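Side-chain contact in Pgp2 (PDB 6XJ6), which probably trims peptidoglycan peptides as an LD-carboxypeptidase and, through a peptidoglycan-binding pocket on its accessory NTF2 domain, directs helical cell shape: residues S190-N193 with T194-F198. Residues are numbered along the deposited sequence; the frame is centred on the assembly and turned at random.
Sequences SDTN and TYLSF
Asp191 O takes the backbone N-H of Tyr195 at 3.0 Å and opens a single short run of helical bonds. Leu196 N follows, bonding to Thr192 O at 2.8 Å. The next, from Ser197 N to Asn193 O, is more bent, with an N-H...O angle of 136°. Asp191 is the N-cap, and its CG lies anti to its own backbone N (chi1 177°), which carries the carboxylate forward over the first turn to Thr194. There OD1 accepts a weak capping bond from Thr194 N at 3.3 Å, while OD2 takes the hydroxyl of Thr194, OG1, at 2.6 Å. That hydroxyl comes in from above the carboxylate plane, 44° out of it. The two bonds, one of them weak, should limit how the carboxylate can turn, and its negative charge would suit the N-terminal end of the helix dipole.

One turn apart, Thr192 and Leu196 run alongside each other in the same direction, with the methyl CG2 of Thr192 3.6 Å from CD1 of Leu196; both side chains also pack on helix 212-223. Tyr195 instead runs its ring away from the cap, and its OH bonds to Lys219. Further along, Ser197 OG bonds to Thr194 O at 2.6 Å and is also hydrogen-bonded to Lys280 NZ. Just before the cap, Ser190, with positive phi, closes helix 170-188 in a Schellman motif. A Schellman C-cap followed directly by an Asp N-cap is a tight helix-to-helix junction, here linking helix 170-188 to the short helix 192-196 in the NTF2-like domain.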
loop_
_atom_site.group_PDB
_atom_site.type_symbol
_atom_site.label_atom_id
_atom_site.label_comp_id
_atom_site.label_asym_id
_atom_site.label_seq_id
_atom_site.Cartn_x
_atom_site.Cartn_y
_atom_site.Cartn_z
ATOM N N SER A 190 21.485 12.698 11.787
ATOM C CA SER A 190 21.570 11.949 13.042
ATOM C C SER A 190 20.881 12.706 14.175
ATOM O O SER A 190 21.337 12.706 15.321
ATOM C CB SER A 190 23.020 11.608 13.392
ATOM O OG SER A 190 23.590 10.764 12.404
ATOM N N ASP A 191 19.768 13.359 13.842
ATOM C CA ASP A 191 18.959 14.118 14.796
ATOM C C ASP A 191 17.936 13.158 15.387
ATOM O O ASP A 191 16.828 12.999 14.876
ATOM C CB ASP A 191 18.290 15.286 14.082
ATOM C CG ASP A 191 17.376 16.093 14.987
ATOM O OD1 ASP A 191 17.251 15.762 16.180
ATOM O OD2 ASP A 191 16.777 17.076 14.497
ATOM N N THR A 192 18.316 12.518 16.493
ATOM C CA THR A 192 17.511 11.439 17.057
ATOM C C THR A 192 16.115 11.919 17.432
ATOM O O THR A 192 15.114 11.272 17.099
ATOM C CB THR A 192 18.219 10.860 18.283
ATOM O OG1 THR A 192 19.591 10.589 17.963
ATOM C CG2 THR A 192 17.541 9.574 18.733
ATOM N N ASN A 193 16.022 13.053 18.128
ATOM C CA ASN A 193 14.732 13.480 18.663
ATOM C C ASN A 193 13.740 13.791 17.547
ATOM O O ASN A 193 12.578 13.372 17.603
ATOM C CB ASN A 193 14.914 14.673 19.598
ATOM C CG ASN A 193 15.616 14.292 20.886
ATOM O OD1 ASN A 193 15.687 13.115 21.237
ATOM N ND2 ASN A 193 16.138 15.285 21.596
ATOM N N THR A 194 14.175 14.527 16.521
ATOM C CA THR A 194 13.280 14.804 15.400
ATOM C C THR A 194 12.902 13.517 14.676
ATOM O O THR A 194 11.734 13.308 14.328
ATOM C CB THR A 194 13.931 15.799 14.438
ATOM O OG1 THR A 194 14.252 17.005 15.140
ATOM C CG2 THR A 194 12.984 16.129 13.283
ATOM N N TYR A 195 13.883 12.647 14.434
ATOM C CA TYR A 195 13.622 11.375 13.764
ATOM C C TYR A 195 12.558 10.576 14.508
ATOM O O TYR A 195 11.578 10.116 13.912
ATOM C CB TYR A 195 14.939 10.601 13.672
ATOM C CG TYR A 195 14.858 9.176 13.166
ATOM C CD1 TYR A 195 14.869 8.113 14.061
ATOM C CD2 TYR A 195 14.824 8.888 11.805
ATOM C CE1 TYR A 195 14.819 6.809 13.621
ATOM C CE2 TYR A 195 14.775 7.576 11.352
ATOM C CZ TYR A 195 14.779 6.545 12.268
ATOM O OH TYR A 195 14.735 5.234 11.842
ATOM N N LEU A 196 12.722 10.426 15.823
ATOM C CA LEU A 196 11.791 9.626 16.611
ATOM C C LEU A 196 10.400 10.237 16.695
ATOM O O LEU A 196 9.434 9.508 16.939
ATOM C CB LEU A 196 12.341 9.411 18.021
ATOM C CG LEU A 196 13.602 8.555 18.124
ATOM C CD1 LEU A 196 14.131 8.561 19.547
ATOM C CD2 LEU A 196 13.317 7.130 17.664
ATOM N N SER A 197 10.266 11.548 16.497
ATOM C CA SER A 197 8.948 12.173 16.544
ATOM C C SER A 197 8.018 11.668 15.448
ATOM O O SER A 197 6.808 11.913 15.525
ATOM C CB SER A 197 9.083 13.694 16.430
ATOM O OG SER A 197 9.376 14.095 15.102
ATOM N N PHE A 198 8.539 10.981 14.436
ATOM C CA PHE A 198 7.720 10.484 13.342
ATOM C C PHE A 198 7.273 9.045 13.541
ATOM O O PHE A 198 6.708 8.456 12.618
ATOM C CB PHE A 198 8.463 10.629 12.013
ATOM C CG PHE A 198 8.641 12.054 11.588
ATOM C CD1 PHE A 198 9.859 12.686 11.736
ATOM C CD2 PHE A 198 7.577 12.767 11.067
ATOM C CE1 PHE A 198 10.019 13.996 11.354
ATOM C CE2 PHE A 198 7.729 14.083 10.685
ATOM C CZ PHE A 198 8.952 14.701 10.832
#